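DNA polymerase (Pyrobaculum calidifontis, PDB 5MDN) probably catalyses template-directed extension of DNA from deoxyribonucleoside triphosphates, releasing diphosphate, and carries an RNase H-like exonuclease domain of the family B polymerases. Local coordinates at residues Tyr230-Gly234 with Phe235-Tyr239; Tyr239-Glu242 with Arg243-Leu247; Asn275-Leu278 with Tyr279-Val282; Tyr332-Asp335 with Asp336-Thr340; Ile288-Thr292 with Leu293-Ala297. All blocks are in the same frame, centred on the assembly; numbering follows the deposited sequence.

Interaction 1. Residues Tyr230-Gly234 with Phe235-Tyr239; sequences YNSNG and FDWPY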
loop_
_atom_site.group_PDB
_atom_site.type_symbol
_atom_site.label_atom_id
_atom_site.label_comp_id
_atom_site.label_asym_id
_atom_site.label_seq_id
_atom_site.Cartn_x
_atom_site.Cartn_y
_atom_site.Cartn_z
ATOM N N TYR A 230 12.139 -3.547 4.050
ATOM C CA TYR A 230 11.529 -3.807 2.753
ATOM C C TYR A 230 10.976 -5.226 2.762
ATOM O O TYR A 230 11.737 -6.192 2.881
ATOM C CB TYR A 230 12.529 -3.613 1.614
ATOM C CG TYR A 230 11.858 -3.390 0.278
ATOM C CD1 TYR A 230 11.498 -4.460 -0.530
ATOM C CD2 TYR A 230 11.569 -2.107 -0.166
ATOM C CE1 TYR A 230 10.876 -4.257 -1.749
ATOM C CE2 TYR A 230 10.950 -1.893 -1.383
ATOM C CZ TYR A 230 10.606 -2.972 -2.170
ATOM O OH TYR A 230 9.987 -2.768 -3.381
ATOM N N ASN A 231 9.651 -5.343 2.652
ATOM C CA ASN A 231 8.939 -6.609 2.832
ATOM C C ASN A 231 9.199 -7.199 4.217
ATOM O O ASN A 231 9.261 -8.420 4.386
ATOM C CB ASN A 231 9.296 -7.616 1.734
ATOM C CG ASN A 231 8.223 -8.671 1.539
ATOM O OD1 ASN A 231 7.028 -8.380 1.617
ATOM N ND2 ASN A 231 8.645 -9.903 1.284
ATOM N N SER A 232 9.361 -6.327 5.217
ATOM C CA SER A 232 9.604 -6.792 6.578
ATOM C C SER A 232 8.384 -7.502 7.150
ATOM O O SER A 232 8.521 -8.490 7.882
ATOM C CB SER A 232 10.010 -5.618 7.468
ATOM O OG SER A 232 9.010 -4.614 7.485
ATOM N N ASN A 233 7.183 -7.015 6.834
ATOM C CA ASN A 233 5.973 -7.706 7.266
ATOM C C ASN A 233 5.775 -9.012 6.507
ATOM O O ASN A 233 5.223 -9.970 7.058
ATOM C CB ASN A 233 4.752 -6.801 7.091
ATOM C CG ASN A 233 4.727 -5.648 8.078
ATOM O OD1 ASN A 233 5.334 -5.714 9.148
ATOM N ND2 ASN A 233 4.018 -4.582 7.723
ATOM N N GLY A 234 6.213 -9.072 5.252
ATOM C CA GLY A 234 5.995 -10.252 4.438
ATOM C C GLY A 234 6.898 -11.419 4.794
ATOM O O GLY A 234 6.434 -12.559 4.892
ATOM N N PHE A 235 8.192 -11.155 4.977
ATOM C CA PHE A 235 9.162 -12.217 5.224
ATOM C C PHE A 235 9.923 -12.024 6.530
ATOM O O PHE A 235 9.915 -12.925 7.376
ATOM C CB PHE A 235 10.141 -12.320 4.047
ATOM C CG PHE A 235 11.074 -13.499 4.139
ATOM C CD1 PHE A 235 12.292 -13.390 4.793
ATOM C CD2 PHE A 235 10.734 -14.716 3.567
ATOM C CE1 PHE A 235 13.151 -14.470 4.879
ATOM C CE2 PHE A 235 11.590 -15.802 3.648
ATOM C CZ PHE A 235 12.800 -15.677 4.305
ATOM N N ASP A 236 10.608 -10.890 6.701
ATOM C CA ASP A 236 11.602 -10.748 7.764
ATOM C C ASP A 236 11.006 -11.019 9.141
ATOM O O ASP A 236 11.469 -11.906 9.867
ATOM C CB ASP A 236 12.229 -9.353 7.710
ATOM C CG ASP A 236 13.061 -9.136 6.460
ATOM O OD1 ASP A 236 13.083 -10.033 5.591
ATOM O OD2 ASP A 236 13.700 -8.069 6.349
ATOM N N TRP A 237 9.983 -10.255 9.527
ATOM C CA TRP A 237 9.392 -10.445 10.853
ATOM C C TRP A 237 8.807 -11.838 11.047
ATOM O O TRP A 237 9.086 -12.454 12.091
ATOM C CB TRP A 237 8.350 -9.357 11.131
ATOM C CG TRP A 237 8.939 -8.018 11.471
ATOM C CD1 TRP A 237 8.666 -6.826 10.866
ATOM C CD2 TRP A 237 9.900 -7.735 12.499
ATOM N NE1 TRP A 237 9.396 -5.820 11.451
ATOM C CE2 TRP A 237 10.162 -6.351 12.455
ATOM C CE3 TRP A 237 10.564 -8.517 13.449
ATOM C CZ2 TRP A 237 11.058 -5.733 13.325
ATOM C CZ3 TRP A 237 11.454 -7.901 14.311
ATOM C CH2 TRP A 237 11.693 -6.524 14.244
ATOM N N PRO A 238 7.997 -12.390 10.133
ATOM C CA PRO A 238 7.541 -13.777 10.330
ATOM C C PRO A 238 8.675 -14.777 10.474
ATOM O O PRO A 238 8.537 -15.751 11.224
ATOM C CB PRO A 238 6.703 -14.057 9.076
ATOM C CG PRO A 238 6.268 -12.728 8.600
ATOM C CD PRO A 238 7.356 -11.765 8.959
ATOM N N TYR A 239 9.793 -14.573 9.775
ATOM C CA TYR A 239 10.902 -15.514 9.879
ATOM C C TYR A 239 11.625 -15.369 11.213
ATOM O O TYR A 239 11.845 -16.360 11.921
ATOM C CB TYR A 239 11.875 -15.320 8.719
ATOM C CG TYR A 239 12.737 -16.535 8.476
ATOM C CD1 TYR A 239 13.946 -16.695 9.137
ATOM C CD2 TYR A 239 12.328 -17.531 7.601
ATOM C CE1 TYR A 239 14.732 -17.809 8.926
ATOM C CE2 TYR A 239 13.107 -18.650 7.381
ATOM C CZ TYR A 239 14.306 -18.785 8.047
ATOM O OH TYR A 239 15.083 -19.899 7.829
#
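Ser232 O takes the N-H of Trp237 at 2.8 Å, the donor lying in the carbonyl plane and the bond nearly straight (164°). This spans five residues, a pi-type turn, one longer than the ordinary helical step used just before it by Phe235 N to Asn231 O (3.0 Å). Asn231 occupies the N-cap position. The widened turn suits Pro238, which has no N-H for the regular bond to Gly234 O; its ring CG packs by Asn233 O instead. With CG of Trp237 anti to its carbonyl carbon (chi1 -76°), the indole folds back over the first turn, CD1 3.8 Å from Ser232 CB; a small residue there leaves room for so broad a ring. NE1 is then held by Asn275 OD1 on the neighbouring strand. Asp236, with its CB 3.8 Å from Ser232 CA, belongs to a magnesium site. Asn231 through Asp236 match the Exo II motif of family B exonuclease domains, carried at the start of a helix.

Interaction 2. Residues Tyr239-Glu242 with Arg243-Leu247; sequences YLSE and RAKAL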
loop_
_atom_site.group_PDB
_atom_site.type_symbol
_atom_site.label_atom_id
_atom_site.label_comp_id
_atom_site.label_asym_id
_atom_site.label_seq_id
_atom_site.Cartn_x
_atom_site.Cartn_y
_atom_site.Cartn_z
ATOM N N TYR A 239 9.793 -14.573 9.775
ATOM C CA TYR A 239 10.902 -15.514 9.879
ATOM C C TYR A 239 11.625 -15.369 11.213
ATOM O O TYR A 239 11.845 -16.360 11.921
ATOM C CB TYR A 239 11.875 -15.320 8.719
ATOM C CG TYR A 239 12.737 -16.535 8.476
ATOM C CD1 TYR A 239 13.946 -16.695 9.137
ATOM C CD2 TYR A 239 12.328 -17.531 7.601
ATOM C CE1 TYR A 239 14.732 -17.809 8.926
ATOM C CE2 TYR A 239 13.107 -18.650 7.381
ATOM C CZ TYR A 239 14.306 -18.785 8.047
ATOM O OH TYR A 239 15.083 -19.899 7.829
ATOM N N LEU A 240 12.014 -14.141 11.571
ATOM C CA LEU A 240 12.711 -13.925 12.836
ATOM C C LEU A 240 11.848 -14.336 14.024
ATOM O O LEU A 240 12.361 -14.859 15.018
ATOM C CB LEU A 240 13.140 -12.464 12.966
ATOM C CG LEU A 240 14.274 -12.013 12.047
ATOM C CD1 LEU A 240 14.272 -10.499 11.889
ATOM C CD2 LEU A 240 15.616 -12.504 12.568
ATOM N N SER A 241 10.537 -14.095 13.944
ATOM C CA SER A 241 9.636 -14.515 15.013
ATOM C C SER A 241 9.701 -16.023 15.225
ATOM O O SER A 241 9.871 -16.498 16.355
ATOM C CB SER A 241 8.206 -14.076 14.696
ATOM O OG SER A 241 7.282 -14.645 15.607
ATOM N N GLU A 242 9.556 -16.795 14.148
ATOM C CA GLU A 242 9.569 -18.247 14.266
ATOM C C GLU A 242 10.981 -18.798 14.438
ATOM O O GLU A 242 11.156 -19.862 15.044
ATOM C CB GLU A 242 8.891 -18.872 13.045
ATOM C CG GLU A 242 7.411 -18.526 12.939
ATOM C CD GLU A 242 6.780 -19.017 11.651
ATOM O OE1 GLU A 242 7.121 -20.135 11.209
ATOM O OE2 GLU A 242 5.943 -18.282 11.081
ATOM N N ARG A 243 11.995 -18.101 13.917
ATOM C CA ARG A 243 13.374 -18.527 14.145
ATOM C C ARG A 243 13.784 -18.317 15.598
ATOM O O ARG A 243 14.457 -19.171 16.187
ATOM C CB ARG A 243 14.324 -17.779 13.210
ATOM C CG ARG A 243 15.782 -18.220 13.311
ATOM C CD ARG A 243 15.940 -19.683 12.939
ATOM N NE ARG A 243 17.325 -20.140 13.012
ATOM C CZ ARG A 243 17.698 -21.409 12.874
ATOM N NH1 ARG A 243 16.790 -22.349 12.656
ATOM N NH2 ARG A 243 18.980 -21.738 12.953
ATOM N N ALA A 244 13.397 -17.182 16.188
ATOM C CA ALA A 244 13.764 -16.900 17.572
ATOM C C ALA A 244 13.151 -17.908 18.534
ATOM O O ALA A 244 13.715 -18.169 19.603
ATOM C CB ALA A 244 13.338 -15.482 17.952
ATOM N N LYS A 245 11.996 -18.473 18.181
ATOM C CA LYS A 245 11.400 -19.518 19.004
ATOM C C LYS A 245 12.213 -20.806 18.928
ATOM O O LYS A 245 12.483 -21.444 19.952
ATOM C CB LYS A 245 9.959 -19.769 18.561
ATOM C CG LYS A 245 9.015 -18.597 18.787
ATOM C CD LYS A 245 7.579 -18.991 18.463
ATOM C CE LYS A 245 6.643 -17.789 18.466
ATOM N NZ LYS A 245 6.552 -17.153 19.811
ATOM N N ALA A 246 12.599 -21.206 17.713
ATOM C CA ALA A 246 13.330 -22.455 17.526
ATOM C C ALA A 246 14.675 -22.441 18.246
ATOM O O ALA A 246 15.116 -23.470 18.770
ATOM C CB ALA A 246 13.523 -22.726 16.035
ATOM N N LEU A 247 15.339 -21.287 18.289
ATOM C CA LEU A 247 16.624 -21.170 18.967
ATOM C C LEU A 247 16.493 -20.860 20.452
ATOM O O LEU A 247 17.496 -20.926 21.172
ATOM C CB LEU A 247 17.484 -20.092 18.299
ATOM C CG LEU A 247 17.724 -20.230 16.794
ATOM C CD1 LEU A 247 18.799 -19.256 16.347
ATOM C CD2 LEU A 247 18.104 -21.660 16.429
#
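Arg243 and Glu242 bury the most surface here, and Tyr239 lies beside the base of the arginine side chain. Arg243 N reaches back one helical turn to Tyr239 O at 2.7 Å, almost in line with the carbonyl, and Arg243 CB sits obliquely by the tyrosine ring, 4.2 Å from Tyr239 CD1. CG of Arg243 is anti to the backbone N (chi1 -176°), and the chain bends at chi2 (61°), carrying the guanidinium away from Tyr239 and under Leu247, whose CD2 lies 3.5 Å above the centre of one guanidinium face. The long, partly apolar stem thus stays within the buried side of the helix while the polar head finds outside partners: NE pairs with Asp208 and NH1 donates to Pro181 O. Glu242 contributes mainly backbone and CB. Its carbonyl takes a weak bond from Ala246 N at 3.3 Å; its CG lies beside the backbone N, and the chain extends from there on an exposed face, a fitting place for a carboxylate. Next to it, Lys245 CG passes close to Ser241 O, and Lys245 N bonds that carbonyl only weakly. Bonds from Arg243 and Ala244 are shorter than those from Lys245 and Ala246. The helix is thus two-sided, with arginine spending its charge on neighbouring loops and Glu242 and Lys245 facing the outside.

Interaction 3. Residues Asn275-Leu278 with Tyr279-Val282; sequences NVDL and YNIV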
loop_
_atom_site.group_PDB
_atom_site.type_symbol
_atom_site.label_atom_id
_atom_site.label_comp_id
_atom_site.label_asym_id
_atom_site.label_seq_id
_atom_site.Cartn_x
_atom_site.Cartn_y
_atom_site.Cartn_z
ATOM N N ASN A 275 6.489 0.196 13.238
ATOM C CA ASN A 275 7.066 -0.747 12.286
ATOM C C ASN A 275 6.476 -0.458 10.909
ATOM O O ASN A 275 5.305 -0.757 10.651
ATOM C CB ASN A 275 6.794 -2.186 12.712
ATOM C CG ASN A 275 7.312 -3.196 11.711
ATOM O OD1 ASN A 275 8.436 -3.079 11.218
ATOM N ND2 ASN A 275 6.498 -4.199 11.407
ATOM N N VAL A 276 7.287 0.121 10.024
ATOM C CA VAL A 276 6.865 0.478 8.675
ATOM C C VAL A 276 7.519 -0.481 7.690
ATOM O O VAL A 276 8.733 -0.713 7.748
ATOM C CB VAL A 276 7.217 1.938 8.343
ATOM C CG1 VAL A 276 6.702 2.304 6.960
ATOM C CG2 VAL A 276 6.638 2.873 9.393
ATOM N N ASP A 277 6.714 -1.032 6.787
ATOM C CA ASP A 277 7.193 -1.875 5.697
ATOM C C ASP A 277 7.026 -1.087 4.403
ATOM O O ASP A 277 5.899 -0.832 3.967
ATOM C CB ASP A 277 6.431 -3.199 5.652
ATOM C CG ASP A 277 6.946 -4.139 4.572
ATOM O OD1 ASP A 277 7.926 -3.789 3.879
ATOM O OD2 ASP A 277 6.370 -5.238 4.420
ATOM N N LEU A 278 8.151 -0.703 3.794
ATOM C CA LEU A 278 8.102 0.139 2.604
ATOM C C LEU A 278 7.488 -0.580 1.412
ATOM O O LEU A 278 6.982 0.081 0.501
ATOM C CB LEU A 278 9.502 0.643 2.253
ATOM C CG LEU A 278 10.192 1.465 3.342
ATOM C CD1 LEU A 278 11.564 1.925 2.879
ATOM C CD2 LEU A 278 9.328 2.651 3.745
ATOM N N TYR A 279 7.526 -1.913 1.386
ATOM C CA TYR A 279 6.871 -2.635 0.301
ATOM C C TYR A 279 5.357 -2.465 0.333
ATOM O O TYR A 279 4.704 -2.633 -0.702
ATOM C CB TYR A 279 7.239 -4.118 0.353
ATOM C CG TYR A 279 6.720 -4.920 -0.823
ATOM C CD1 TYR A 279 6.903 -4.477 -2.126
ATOM C CD2 TYR A 279 6.054 -6.124 -0.629
ATOM C CE1 TYR A 279 6.432 -5.206 -3.203
ATOM C CE2 TYR A 279 5.580 -6.860 -1.700
ATOM C CZ TYR A 279 5.772 -6.396 -2.983
ATOM O OH TYR A 279 5.301 -7.131 -4.047
ATOM N N ASN A 280 4.787 -2.141 1.496
ATOM C CA ASN A 280 3.358 -1.854 1.568
ATOM C C ASN A 280 2.983 -0.655 0.705
ATOM O O ASN A 280 1.959 -0.678 0.012
ATOM C CB ASN A 280 2.950 -1.612 3.021
ATOM C CG ASN A 280 3.010 -2.868 3.865
ATOM O OD1 ASN A 280 3.238 -2.808 5.073
ATOM N ND2 ASN A 280 2.799 -4.016 3.232
ATOM N N ILE A 281 3.790 0.404 0.734
ATOM C CA ILE A 281 3.434 1.620 0.011
ATOM C C ILE A 281 3.865 1.576 -1.456
ATOM O O ILE A 281 3.166 2.120 -2.318
ATOM C CB ILE A 281 4.008 2.858 0.724
ATOM C CG1 ILE A 281 3.489 4.141 0.071
ATOM C CG2 ILE A 281 5.525 2.842 0.732
ATOM C CD1 ILE A 281 1.998 4.357 0.252
ATOM N N VAL A 282 4.995 0.936 -1.773
ATOM C CA VAL A 282 5.459 0.904 -3.155
ATOM C C VAL A 282 4.593 -0.004 -4.019
ATOM O O VAL A 282 4.583 0.140 -5.247
ATOM C CB VAL A 282 6.938 0.474 -3.242
ATOM C CG1 VAL A 282 7.809 1.348 -2.350
ATOM C CG2 VAL A 282 7.103 -0.995 -2.892
#
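Asp277 caps the short helix that follows it: its OD1 accepts Tyr279 N at 3.1 Å, approached from well above the carboxylate plane. A chi1 of -177° turns the acid beside its own carbonyl carbon and so round toward the first turn, side by side with the base of Tyr279. The same residue's carbonyl takes Asn280 N at 3.0 Å, again from above its plane. On the buried side, Leu278 O accepts Val282 N at 3.1 Å, nearly straight on, and Ile281 N more weakly. The branched residues Ile281 and Val282, with Leu278, turn hydrocarbon toward helix 326-356. Asn280 is close-packed though partly exposed: its side chain crosses that of Asp277 at about a right angle, OD1 3.3 Å from Asp277 CB, and this OD1 takes a weak bond from Asn233 ND2. The looser side belongs to Tyr279, which leads its ring off from the strand. Aspartate suits the cap because its short side chain can serve two neighbours together: OD2 accepts Asn233 N at the start of another helix, and Asn231 N adds a weak bond to OD1. One buried carboxylate therefore couples two helix starts, whose N-H groups would probably stabilise a negative charge.

Interaction 4. Residues Tyr332-Asp335 with Asp336-Thr340; sequences YVLD and DVRST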
loop_
_atom_site.group_PDB
_atom_site.type_symbol
_atom_site.label_atom_id
_atom_site.label_comp_id
_atom_site.label_asym_id
_atom_site.label_seq_id
_atom_site.Cartn_x
_atom_site.Cartn_y
_atom_site.Cartn_z
ATOM N N TYR A 332 26.355 -6.758 -0.642
ATOM C CA TYR A 332 24.979 -6.905 -1.102
ATOM C C TYR A 332 24.002 -6.564 0.018
ATOM O O TYR A 332 23.012 -5.854 -0.197
ATOM C CB TYR A 332 24.751 -8.331 -1.611
ATOM C CG TYR A 332 23.318 -8.653 -1.982
ATOM C CD1 TYR A 332 22.769 -8.206 -3.179
ATOM C CD2 TYR A 332 22.518 -9.415 -1.140
ATOM C CE1 TYR A 332 21.460 -8.502 -3.519
ATOM C CE2 TYR A 332 21.212 -9.716 -1.472
ATOM C CZ TYR A 332 20.688 -9.258 -2.663
ATOM O OH TYR A 332 19.387 -9.553 -3.001
ATOM N N VAL A 333 24.265 -7.074 1.223
ATOM C CA VAL A 333 23.403 -6.787 2.364
ATOM C C VAL A 333 23.491 -5.311 2.749
ATOM O O VAL A 333 22.480 -4.690 3.098
ATOM C CB VAL A 333 23.764 -7.716 3.538
ATOM C CG1 VAL A 333 23.127 -7.239 4.819
ATOM C CG2 VAL A 333 23.343 -9.141 3.231
ATOM N N LEU A 334 24.691 -4.722 2.682
ATOM C CA LEU A 334 24.829 -3.303 3.011
ATOM C C LEU A 334 24.122 -2.422 1.989
ATOM O O LEU A 334 23.484 -1.429 2.356
ATOM C CB LEU A 334 26.301 -2.900 3.115
ATOM C CG LEU A 334 27.062 -3.099 4.430
ATOM C CD1 LEU A 334 26.280 -2.505 5.596
ATOM C CD2 LEU A 334 27.398 -4.551 4.690
ATOM N N ASP A 335 24.227 -2.761 0.702
ATOM C CA ASP A 335 23.514 -1.995 -0.313
ATOM C C ASP A 335 22.005 -2.120 -0.153
ATOM O O ASP A 335 21.265 -1.198 -0.511
ATOM C CB ASP A 335 23.950 -2.438 -1.709
ATOM C CG ASP A 335 25.344 -1.956 -2.063
ATOM O OD1 ASP A 335 25.796 -0.955 -1.466
ATOM O OD2 ASP A 335 25.990 -2.575 -2.937
ATOM N N ASP A 336 21.530 -3.252 0.372
ATOM C CA ASP A 336 20.111 -3.385 0.691
ATOM C C ASP A 336 19.697 -2.399 1.778
ATOM O O ASP A 336 18.769 -1.604 1.594
ATOM C CB ASP A 336 19.801 -4.820 1.120
ATOM C CG ASP A 336 19.632 -5.762 -0.057
ATOM O OD1 ASP A 336 19.339 -5.278 -1.169
ATOM O OD2 ASP A 336 19.782 -6.987 0.131
ATOM N N VAL A 337 20.378 -2.442 2.927
ATOM C CA VAL A 337 19.973 -1.615 4.063
ATOM C C VAL A 337 20.231 -0.136 3.789
ATOM O O VAL A 337 19.486 0.728 4.266
ATOM C CB VAL A 337 20.669 -2.094 5.352
ATOM C CG1 VAL A 337 22.162 -1.777 5.328
ATOM C CG2 VAL A 337 20.005 -1.482 6.578
ATOM N N ARG A 338 21.276 0.188 3.019
ATOM C CA ARG A 338 21.502 1.582 2.649
ATOM C C ARG A 338 20.403 2.089 1.724
ATOM O O ARG A 338 19.979 3.246 1.830
ATOM C CB ARG A 338 22.877 1.748 2.003
ATOM C CG ARG A 338 24.011 1.870 3.012
ATOM C CD ARG A 338 25.316 1.299 2.481
ATOM N NE ARG A 338 26.478 1.977 3.054
ATOM C CZ ARG A 338 27.713 1.488 3.036
ATOM N NH1 ARG A 338 27.954 0.309 2.477
ATOM N NH2 ARG A 338 28.708 2.175 3.582
ATOM N N SER A 339 19.937 1.242 0.802
ATOM C CA SER A 339 18.793 1.610 -0.026
ATOM C C SER A 339 17.520 1.722 0.808
ATOM O O SER A 339 16.696 2.614 0.576
ATOM C CB SER A 339 18.612 0.592 -1.150
ATOM O OG SER A 339 19.712 0.618 -2.043
ATOM N N THR A 340 17.338 0.814 1.773
ATOM C CA THR A 340 16.135 0.832 2.600
ATOM C C THR A 340 16.024 2.136 3.381
ATOM O O THR A 340 14.967 2.775 3.399
ATOM C CB THR A 340 16.133 -0.367 3.548
ATOM O OG1 THR A 340 16.124 -1.582 2.787
ATOM C CG2 THR A 340 14.905 -0.332 4.448
#
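The Exo III motif of family B exonuclease domains, a tyrosine and an aspartate one helical turn apart, is represented by Tyr332 and Asp336. Asp336 OD2 stands 3.5 Å above one face of the tyrosine ring, offset toward its rim near CE2, with carboxylate and ring planes 71° apart. The trans first torsion of Tyr332 (chi1 174°) swings the ring along the helix to lie under the acid. Asp336 N donates to Tyr332 O at 3.0 Å, while Asp336 OD1 pairs with Arg308. Further along, Asp335 O is gripped twice by Ser339, from Ser339 N at 3.1 Å and from Ser339 OG at 2.8 Å; a small hydroxyl residue can thus turn its polar group back into the helix beside buried neighbours. Leu334 CD1 packs on Val337 CG1 at 4.2 Å, and Arg338 NH1 lies obliquely against Leu334 CB. Asp336 lies close to Asp169 of the magnesium site, and a magnesium ion is about 5 Å from its side chain, as expected for the exonuclease centre of this fold.

Interaction 5. Residues Ile288-Thr292 with Leu293-Ala297; sequences IKVKT and LDRVA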
loop_
_atom_site.group_PDB
_atom_site.type_symbol
_atom_site.label_atom_id
_atom_site.label_comp_id
_atom_site.label_asym_id
_atom_site.label_seq_id
_atom_site.Cartn_x
_atom_site.Cartn_y
_atom_site.Cartn_z
ATOM N N ILE A 288 6.066 1.024 -11.521
ATOM C CA ILE A 288 7.338 0.339 -11.305
ATOM C C ILE A 288 7.354 -1.039 -11.968
ATOM O O ILE A 288 8.386 -1.467 -12.499
ATOM C CB ILE A 288 7.627 0.247 -9.797
ATOM C CG1 ILE A 288 7.593 1.640 -9.152
ATOM C CG2 ILE A 288 8.963 -0.444 -9.551
ATOM C CD1 ILE A 288 8.956 2.275 -8.962
ATOM N N LYS A 289 6.228 -1.759 -11.920
ATOM C CA LYS A 289 5.998 -2.992 -12.677
ATOM C C LYS A 289 6.747 -4.208 -12.129
ATOM O O LYS A 289 6.361 -5.347 -12.415
ATOM C CB LYS A 289 6.339 -2.776 -14.160
ATOM C CG LYS A 289 7.380 -3.720 -14.747
ATOM C CD LYS A 289 6.784 -4.547 -15.874
ATOM C CE LYS A 289 7.755 -5.615 -16.346
ATOM N NZ LYS A 289 7.179 -6.450 -17.435
ATOM N N VAL A 290 7.786 -3.999 -11.320
ATOM C CA VAL A 290 8.567 -5.125 -10.815
ATOM C C VAL A 290 8.679 -5.061 -9.295
ATOM O O VAL A 290 8.397 -6.048 -8.605
ATOM C CB VAL A 290 9.958 -5.175 -11.476
ATOM C CG1 VAL A 290 10.553 -3.777 -11.589
ATOM C CG2 VAL A 290 10.877 -6.105 -10.696
ATOM N N LYS A 291 9.111 -3.911 -8.767
ATOM C CA LYS A 291 9.003 -3.578 -7.344
ATOM C C LYS A 291 9.949 -4.392 -6.462
ATOM O O LYS A 291 9.613 -4.707 -5.318
ATOM C CB LYS A 291 7.560 -3.718 -6.848
ATOM C CG LYS A 291 6.573 -2.852 -7.608
ATOM C CD LYS A 291 5.160 -3.029 -7.095
ATOM C CE LYS A 291 4.222 -2.015 -7.731
ATOM N NZ LYS A 291 3.970 -2.319 -9.168
ATOM N N THR A 292 11.126 -4.748 -6.967
ATOM C CA THR A 292 12.182 -5.223 -6.083
ATOM C C THR A 292 12.910 -4.032 -5.464
ATOM O O THR A 292 12.887 -2.918 -5.994
ATOM C CB THR A 292 13.173 -6.117 -6.831
ATOM O OG1 THR A 292 13.789 -5.378 -7.890
ATOM C CG2 THR A 292 12.464 -7.336 -7.406
ATOM N N LEU A 293 13.544 -4.277 -4.312
ATOM C CA LEU A 293 14.236 -3.207 -3.594
ATOM C C LEU A 293 15.245 -2.490 -4.485
ATOM O O LEU A 293 15.307 -1.256 -4.503
ATOM C CB LEU A 293 14.927 -3.770 -2.351
ATOM C CG LEU A 293 15.807 -2.805 -1.546
ATOM C CD1 LEU A 293 15.069 -1.508 -1.228
ATOM C CD2 LEU A 293 16.300 -3.464 -0.267
ATOM N N ASP A 294 16.046 -3.250 -5.235
ATOM C CA ASP A 294 17.090 -2.639 -6.055
ATOM C C ASP A 294 16.498 -1.780 -7.167
ATOM O O ASP A 294 17.031 -0.709 -7.482
ATOM C CB ASP A 294 17.999 -3.721 -6.637
ATOM C CG ASP A 294 17.227 -4.789 -7.386
ATOM O OD1 ASP A 294 16.402 -5.481 -6.752
ATOM O OD2 ASP A 294 17.446 -4.938 -8.607
ATOM N N ARG A 295 15.399 -2.231 -7.775
ATOM C CA ARG A 295 14.813 -1.484 -8.882
ATOM C C ARG A 295 13.970 -0.308 -8.404
ATOM O O ARG A 295 13.916 0.723 -9.085
ATOM C CB ARG A 295 13.990 -2.423 -9.762
ATOM C CG ARG A 295 14.838 -3.475 -10.466
ATOM C CD ARG A 295 13.995 -4.409 -11.310
ATOM N NE ARG A 295 14.794 -5.436 -11.973
ATOM C CZ ARG A 295 15.161 -6.579 -11.404
ATOM N NH1 ARG A 295 14.798 -6.846 -10.157
ATOM N NH2 ARG A 295 15.886 -7.457 -12.083
ATOM N N VAL A 296 13.304 -0.435 -7.253
ATOM C CA VAL A 296 12.608 0.711 -6.678
ATOM C C VAL A 296 13.610 1.754 -6.201
ATOM O O VAL A 296 13.390 2.963 -6.348
ATOM C CB VAL A 296 11.675 0.258 -5.539
ATOM C CG1 VAL A 296 11.054 1.459 -4.843
ATOM C CG2 VAL A 296 10.591 -0.650 -6.079
ATOM N N ALA A 297 14.722 1.304 -5.612
ATOM C CA ALA A 297 15.770 2.225 -5.184
ATOM C C ALA A 297 16.273 3.077 -6.343
ATOM O O ALA A 297 16.536 4.274 -6.174
ATOM C CB ALA A 297 16.925 1.445 -4.558
#
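Thr292 OG1 both gives and receives: it donates to Asp294 OD1 at 2.9 Å and accepts from Arg295 NH1 at 2.9 Å. Its chi1 of 61° places the hydroxyl between the backbone N and the carbonyl carbon, facing the first turn of the helix. Asp294 OD1 is met from above the carboxylate plane, whereas Thr292 OG1 lies near the guanidinium plane, at its edge. The other carboxylate oxygen, Asp294 OD2, has a salt bridge with Arg305 NE; it also sits 3.6 Å from Arg295 NH1, a long ion pair well out of the guanidinium plane, so charge alone acts there. Threonine is the N-cap of helix 293-299, and its carbonyl opens the helical bonding by accepting Val296 N at 2.8 Å, nearly straight (169°). One residue earlier, Lys291 adopts a left-handed backbone conformation as the loop turns into the helix, and its carbonyl receives the hydroxyl of Tyr230, which precedes the N-cap Asn231 of helix 232-247. Arg295 needs its extended stem to span from the helix to the threonine; on the way its CD lies 3.5 Å from Val290 CG1, so an exposed valine lines the aliphatic portion. The buried, apolar side is taken by beta-branched residues whose methyls fill close quarters: Ile288 CG2 meets Val296 CG2 at 3.8 Å, the side chains crossing at about a right angle.

Overall arrangement
Every contact is local, so none closes a long loop, and none encloses or crosses another. Interactions 1 and 2 come first and share Tyr239, running along helix 232-247 from its start near the metal site to its far end. Interaction 3 follows where edge strand 274-277 passes into helix 278-282, and touches interaction 1. The chain then reaches interaction 5, entering helix 293-299, where Tyr230 of interaction 1 and Val282 of interaction 3 both meet Lys291 and Val296. Interaction 4 comes last, on helix 326-356; Leu293 packs against its Asp336, Ser339 and Thr340, and Leu278 touches Thr340. Interaction 2 joins the others only through interaction 1, its centre about 28 Å from that of interaction 5.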